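Halorhodopsin (Halobacterium salinarum, PDB 2JAF) probably works as a light-driven chloride pump of the archaeal membrane, with a bound retinal as its chromophore. Local coordinates at residues Ser115-Leu120 with Ala139-Met144; Cys145-Ala150 with Ala166-Phe171. The protein carries 2 engineered substitutions. All coordinates share one frame; numbering follows the deposited sequence.

Contact 1: Ser115-Leu120 with Ala139-Met144. With RET (retinal), chain G.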
loop_
_atom_site.group_PDB
_atom_site.type_symbol
_atom_site.label_atom_id
_atom_site.label_comp_id
_atom_site.label_asym_id
_atom_site.label_seq_id
_atom_site.Cartn_x
_atom_site.Cartn_y
_atom_site.Cartn_z
ATOM N N SER A 115 -5.947 -3.958 8.237
ATOM C CA SER A 115 -6.312 -3.989 9.650
ATOM C C SER A 115 -5.145 -4.243 10.604
ATOM O O SER A 115 -5.085 -3.624 11.669
ATOM C CB SER A 115 -7.411 -5.029 9.908
ATOM O OG SER A 115 -6.955 -6.351 9.667
ATOM N N THR A 116 -4.218 -5.134 10.255
ATOM C CA THR A 116 -3.114 -5.371 11.183
ATOM C C THR A 116 -2.209 -4.148 11.285
ATOM O O THR A 116 -1.684 -3.848 12.360
ATOM C CB THR A 116 -2.322 -6.690 10.874
ATOM O OG1 THR A 116 -1.912 -6.749 9.505
ATOM C CG2 THR A 116 -3.200 -7.885 11.166
ATOM N N PRO A 117 -2.016 -3.414 10.176
ATOM C CA PRO A 117 -1.164 -2.229 10.300
ATOM C C PRO A 117 -1.837 -1.193 11.218
ATOM O O PRO A 117 -1.164 -0.434 11.918
ATOM C CB PRO A 117 -1.037 -1.751 8.854
ATOM C CG PRO A 117 -1.006 -3.041 8.106
ATOM C CD PRO A 117 -2.139 -3.814 8.761
ATOM N N MET A 118 -3.168 -1.172 11.227
ATOM C CA MET A 118 -3.880 -0.236 12.093
ATOM C C MET A 118 -3.751 -0.640 13.559
ATOM O O MET A 118 -3.663 0.215 14.443
ATOM C CB MET A 118 -5.351 -0.131 11.688
ATOM C CG MET A 118 -5.569 0.767 10.479
ATOM S SD MET A 118 -4.843 2.415 10.723
ATOM C CE MET A 118 -3.249 2.196 9.952
ATOM N N ILE A 119 -3.732 -1.943 13.821
ATOM C CA ILE A 119 -3.560 -2.426 15.189
ATOM C C ILE A 119 -2.175 -1.987 15.657
ATOM O O ILE A 119 -2.010 -1.484 16.773
ATOM C CB ILE A 119 -3.656 -3.979 15.262
ATOM C CG1 ILE A 119 -5.083 -4.436 14.959
ATOM C CG2 ILE A 119 -3.219 -4.475 16.646
ATOM C CD1 ILE A 119 -5.249 -5.964 14.911
ATOM N N LEU A 120 -1.179 -2.174 14.792
ATOM C CA LEU A 120 0.198 -1.803 15.107
ATOM C C LEU A 120 0.355 -0.286 15.231
ATOM O O LEU A 120 1.162 0.202 16.020
ATOM C CB LEU A 120 1.146 -2.362 14.037
ATOM C CG LEU A 120 1.156 -3.902 13.975
ATOM C CD1 LEU A 120 1.938 -4.394 12.761
ATOM C CD2 LEU A 120 1.765 -4.452 15.263
ATOM N N ALA A 139 5.780 -2.464 7.277
ATOM C CA ALA A 139 6.231 -3.079 6.039
ATOM C C ALA A 139 6.351 -4.583 6.243
ATOM O O ALA A 139 5.947 -5.366 5.385
ATOM C CB ALA A 139 7.574 -2.499 5.627
ATOM N N ALA A 140 6.900 -4.980 7.387
ATOM C CA ALA A 140 7.070 -6.397 7.688
ATOM C C ALA A 140 5.708 -7.048 7.805
ATOM O O ALA A 140 5.499 -8.189 7.376
ATOM C CB ALA A 140 7.851 -6.569 8.994
ATOM N N ASP A 141 4.773 -6.308 8.389
ATOM C CA ASP A 141 3.423 -6.801 8.579
ATOM C C ASP A 141 2.745 -7.009 7.231
ATOM O O ASP A 141 2.083 -8.017 7.005
ATOM C CB ASP A 141 2.625 -5.807 9.422
ATOM C CG ASP A 141 1.261 -6.335 9.801
ATOM O OD1 ASP A 141 1.175 -7.175 10.723
ATOM O OD2 ASP A 141 0.278 -5.916 9.162
ATOM N N ILE A 142 2.916 -6.046 6.327
ATOM C CA ILE A 142 2.317 -6.158 5.006
ATOM C C ILE A 142 2.905 -7.371 4.291
ATOM O O ILE A 142 2.187 -8.109 3.621
ATOM C CB ILE A 142 2.545 -4.862 4.187
ATOM C CG1 ILE A 142 1.718 -3.727 4.813
ATOM C CG2 ILE A 142 2.128 -5.067 2.736
ATOM C CD1 ILE A 142 1.980 -2.350 4.216
ATOM N N GLY A 143 4.207 -7.583 4.452
ATOM C CA GLY A 143 4.853 -8.730 3.833
ATOM C C GLY A 143 4.272 -10.037 4.348
ATOM O O GLY A 143 4.049 -10.978 3.583
ATOM N N MET A 144 4.019 -10.099 5.655
ATOM C CA MET A 144 3.453 -11.302 6.261
ATOM C C MET A 144 2.091 -11.586 5.639
ATOM O O MET A 144 1.782 -12.719 5.258
ATOM C CB MET A 144 3.309 -11.110 7.786
ATOM C CG MET A 144 2.547 -12.217 8.524
ATOM S SD MET A 144 2.208 -11.762 10.254
ATOM C CE MET A 144 0.784 -10.709 10.022
HETATM C C1 RET G . -0.964 -16.543 8.003
HETATM C C2 RET G . -0.371 -17.778 7.174
HETATM C C3 RET G . 1.150 -17.750 6.888
HETATM C C4 RET G . 1.979 -17.707 8.252
HETATM C C5 RET G . 1.519 -16.591 9.273
HETATM C C6 RET G . 0.084 -16.005 9.186
HETATM C C7 RET G . -0.262 -14.875 10.114
HETATM C C8 RET G . -1.355 -14.071 10.217
HETATM C C9 RET G . -1.626 -13.189 11.320
HETATM C C10 RET G . -2.888 -12.611 11.167
HETATM C C11 RET G . -3.454 -11.739 12.072
HETATM C C12 RET G . -4.756 -11.262 11.855
HETATM C C13 RET G . -5.402 -10.280 12.712
HETATM C C14 RET G . -6.700 -9.920 12.245
HETATM C C15 RET G . -7.455 -8.875 12.722
HETATM C C16 RET G . -1.218 -15.443 6.908
HETATM C C17 RET G . -2.364 -17.066 8.616
HETATM C C18 RET G . 2.555 -16.183 10.308
HETATM C C19 RET G . -0.636 -13.080 12.611
HETATM C C20 RET G . -4.750 -9.737 13.997
#

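Contact 2: Cys145-Ala150 with Ala166-Phe171. With RET (retinal), chain G; PLM (palmitic acid), chain D.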
loop_
_atom_site.group_PDB
_atom_site.type_symbol
_atom_site.label_atom_id
_atom_site.label_comp_id
_atom_site.label_asym_id
_atom_site.label_seq_id
_atom_site.Cartn_x
_atom_site.Cartn_y
_atom_site.Cartn_z
ATOM N N CYS A 145 1.280 -10.541 5.511
ATOM C CA CYS A 145 -0.051 -10.694 4.953
ATOM C C CYS A 145 -0.083 -11.094 3.485
ATOM O O CYS A 145 -0.862 -11.966 3.103
ATOM C CB CYS A 145 -0.847 -9.398 5.140
ATOM S SG CYS A 145 -1.210 -9.042 6.864
ATOM N N VAL A 146 0.750 -10.461 2.667
ATOM C CA VAL A 146 0.752 -10.769 1.240
ATOM C C VAL A 146 1.358 -12.128 0.916
ATOM O O VAL A 146 0.942 -12.787 -0.042
ATOM C CB VAL A 146 1.475 -9.677 0.417
ATOM C CG1 VAL A 146 0.773 -8.337 0.614
ATOM C CG2 VAL A 146 2.942 -9.591 0.813
ATOM N N THR A 147 2.332 -12.563 1.706
ATOM C CA THR A 147 2.916 -13.865 1.449
ATOM C C THR A 147 1.927 -14.930 1.920
ATOM O O THR A 147 1.878 -16.032 1.378
ATOM C CB THR A 147 4.299 -14.015 2.126
ATOM O OG1 THR A 147 4.220 -13.642 3.509
ATOM C CG2 THR A 147 5.310 -13.122 1.428
ATOM N N GLY A 148 1.120 -14.587 2.919
ATOM C CA GLY A 148 0.116 -15.517 3.391
ATOM C C GLY A 148 -0.930 -15.687 2.303
ATOM O O GLY A 148 -1.425 -16.786 2.073
ATOM N N LEU A 149 -1.278 -14.589 1.635
ATOM C CA LEU A 149 -2.257 -14.649 0.551
ATOM C C LEU A 149 -1.665 -15.497 -0.577
ATOM O O LEU A 149 -2.361 -16.308 -1.203
ATOM C CB LEU A 149 -2.567 -13.238 0.027
ATOM C CG LEU A 149 -3.484 -13.151 -1.205
ATOM C CD1 LEU A 149 -4.811 -13.869 -0.934
ATOM C CD2 LEU A 149 -3.732 -11.691 -1.551
ATOM N N ALA A 150 -0.372 -15.316 -0.824
ATOM C CA ALA A 150 0.306 -16.070 -1.873
ATOM C C ALA A 150 0.270 -17.563 -1.569
ATOM O O ALA A 150 0.094 -18.391 -2.464
ATOM C CB ALA A 150 1.742 -15.599 -2.014
ATOM N N ALA A 166 6.189 -20.324 5.226
ATOM C CA ALA A 166 7.422 -20.148 5.989
ATOM C C ALA A 166 7.942 -18.703 5.945
ATOM O O ALA A 166 8.362 -18.153 6.965
ATOM C CB ALA A 166 8.505 -21.125 5.466
ATOM N N ILE A 167 7.936 -18.089 4.765
ATOM C CA ILE A 167 8.406 -16.712 4.635
ATOM C C ILE A 167 7.477 -15.764 5.390
ATOM O O ILE A 167 7.923 -14.788 5.994
ATOM C CB ILE A 167 8.485 -16.279 3.152
ATOM C CG1 ILE A 167 9.552 -17.099 2.428
ATOM C CG2 ILE A 167 8.844 -14.798 3.052
ATOM C CD1 ILE A 167 10.959 -16.877 2.961
ATOM N N SER A 168 6.184 -16.054 5.362
ATOM C CA SER A 168 5.220 -15.229 6.082
ATOM C C SER A 168 5.572 -15.280 7.574
ATOM O O SER A 168 5.496 -14.271 8.275
ATOM C CB SER A 168 3.805 -15.764 5.856
ATOM O OG SER A 168 2.840 -14.975 6.524
ATOM N N CYS A 169 5.959 -16.461 8.052
ATOM C CA CYS A 169 6.340 -16.624 9.459
ATOM C C CYS A 169 7.566 -15.764 9.764
ATOM O O CYS A 169 7.685 -15.188 10.848
ATOM C CB CYS A 169 6.657 -18.097 9.766
ATOM S SG CYS A 169 5.208 -19.197 9.929
ATOM N N ALA A 170 8.484 -15.680 8.807
ATOM C CA ALA A 170 9.689 -14.878 8.991
ATOM C C ALA A 170 9.326 -13.400 9.169
ATOM O O ALA A 170 9.900 -12.711 10.009
ATOM C CB ALA A 170 10.620 -15.053 7.800
ATOM N N PHE A 171 8.383 -12.906 8.373
ATOM C CA PHE A 171 7.966 -11.516 8.503
ATOM C C PHE A 171 7.306 -11.308 9.863
ATOM O O PHE A 171 7.489 -10.270 10.508
ATOM C CB PHE A 171 6.980 -11.137 7.398
ATOM C CG PHE A 171 7.634 -10.827 6.080
ATOM C CD1 PHE A 171 8.491 -9.739 5.955
ATOM C CD2 PHE A 171 7.363 -11.602 4.955
ATOM C CE1 PHE A 171 9.074 -9.421 4.721
ATOM C CE2 PHE A 171 7.940 -11.290 3.720
ATOM C CZ PHE A 171 8.793 -10.200 3.607
HETATM C C1 RET G . -0.964 -16.543 8.003
HETATM C C2 RET G . -0.371 -17.778 7.174
HETATM C C3 RET G . 1.150 -17.750 6.888
HETATM C C4 RET G . 1.979 -17.707 8.252
HETATM C C5 RET G . 1.519 -16.591 9.273
HETATM C C6 RET G . 0.084 -16.005 9.186
HETATM C C7 RET G . -0.262 -14.875 10.114
HETATM C C8 RET G . -1.355 -14.071 10.217
HETATM C C9 RET G . -1.626 -13.189 11.320
HETATM C C10 RET G . -2.888 -12.611 11.167
HETATM C C11 RET G . -3.454 -11.739 12.072
HETATM C C12 RET G . -4.756 -11.262 11.855
HETATM C C13 RET G . -5.402 -10.280 12.712
HETATM C C14 RET G . -6.700 -9.920 12.245
HETATM C C15 RET G . -7.455 -8.875 12.722
HETATM C C16 RET G . -1.218 -15.443 6.908
HETATM C C17 RET G . -2.364 -17.066 8.616
HETATM C C18 RET G . 2.555 -16.183 10.308
HETATM C C19 RET G . -0.636 -13.080 12.611
HETATM C C20 RET G . -4.750 -9.737 13.997
HETATM C C1 PLM D . 4.822 -12.222 -4.045
HETATM O O1 PLM D . 4.307 -13.343 -4.191
HETATM O O2 PLM D . 6.035 -12.077 -3.775
HETATM C C2 PLM D . 3.917 -11.013 -4.212
HETATM C C3 PLM D . 3.981 -9.971 -3.101
HETATM C C4 PLM D . 3.029 -8.842 -3.468
HETATM C C5 PLM D . 3.053 -7.779 -2.391
HETATM C C6 PLM D . 3.370 -6.405 -2.931
HETATM C C7 PLM D . 3.063 -5.449 -1.796
HETATM C C8 PLM D . 3.327 -4.011 -2.174
HETATM C C9 PLM D . 3.027 -3.123 -0.978
HETATM C CA PLM D . 3.246 -1.660 -1.314
HETATM C CB PLM D . 3.388 -0.655 -0.180
HETATM C CC PLM D . 4.561 -0.830 0.770
HETATM C CD PLM D . 4.537 0.305 1.776
HETATM C CE PLM D . 5.706 0.194 2.755
HETATM C CF PLM D . 5.500 1.216 3.865
HETATM C CG PLM D . 6.644 1.156 4.866
#

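Contact 1: Ser115-Leu120 with Ala139-Met144
Thr116 and Asp141 face each other at the heart of this interface, with Thr116 OG1 only 2.4 Å from Asp141 OD2, a hydrogen bond so short that its length is doubtful. Having its carboxylate anti to the backbone N (chi1 -173°) carries Asp141 across toward helix 106-127. Asp141 OD2 also lies 3.2 Å from Pro117 CD, and its OD1 is 3.5 Å from Leu120 CD1, so each carboxylate oxygen has a carbon against it. These are neighbouring antiparallel helices, the third and fourth transmembrane helices of the seven-helix microbial rhodopsin bundle, and their segments run at 152° with axes 9.4 Å apart. Pro117, whose N gives no bond to the preceding turn, kinks helix 106-127 exactly where it meets Asp141. Beyond the polar pair comes retinal: Thr116 CG2 lies 3.6 Å from RET C13, and Met144 bends at chi3 (80°) to bring CE within 3.7 Å of RET C9. Cutting Met144 back to an alanine is likely to leave C9 and its C19 methyl without their cover of CE and SD. Farther out, Thr116 OG1 is also hydrogen-bonded to Trp112 O, and Trp207 of helix 193-216 touches Thr116, Leu120 and Asp141.

Contact 2: Cys145-Ala150 with Ala166-Phe171
Thr147 meets Ser168 between helices 131-153 and 158-180, antiparallel neighbours in the seven-helix rhodopsin bundle: the segment axes are 8.2 Å apart at 167°, and the CA atoms of Thr147 and Ser168, the nearest such pair of the two segments, are 5.4 Å apart. This is the tight part. Thr147 OG1 presses on the backbone of the other helix, 3.2 Å from Ser168 CA, with Ser168 CB equally near, and no hydrogen bond crosses between the segments. With chi1 at 50°, OG1 sits between the backbone N and the carbonyl carbon and turns back to its own helix, where hydrogen bonds to Gly143 O and Met144 O satisfy it. Ser168 OG instead reaches across to Met144 O of helix 131-153, one residue before the segment.

Toward the outer edge the packing is looser. Thr147 CG2 lies 3.9 Å from Phe171 CE2, approaching the ring obliquely, and the two side chains cross at about a right angle. Ile167 gives only its CG2 branch to the same methyl, and its far end leads away from the interface. This outer side is covered by a neighbouring subunit, whose Leu78 packs on the partly exposed Ile167 and whose Met68 packs on Phe171; beside it, a palmitic acid chain lies along Val146.

The inner edge faces retinal. Gly148 leaves room for it: a CB here would run into RET C16, whereas the Gly148 CA keeps 3.8 Å from that methyl. Ser168 borders the retinal ring itself, and Ser168 OG is 3.3 Å from RET C3. One residue on, Cys169 turns from helix 131-153 and sets its SG 3.9 Å from RET C4.

How the contacts relate
After two helices and a small hairpin, the chain enters helix 106-127, turns, and closes contact 1 on its return along helix 131-153, across 18 intervening residues. Contact 2 opens at the very next residue, Cys145, and closes after a second hairpin of 15 residues, when helix 158-180 comes back alongside. The two loops are therefore in series, neither nested nor crossed, and helix 131-153 is their common middle member, tied to a different neighbour in each. They also touch directly: Phe171 CB of contact 2 lies 3.3 Å from Ala140 O of contact 1. Together they join three consecutive helices, border retinal at its polyene and its ring respectively, and both reach the second subunit.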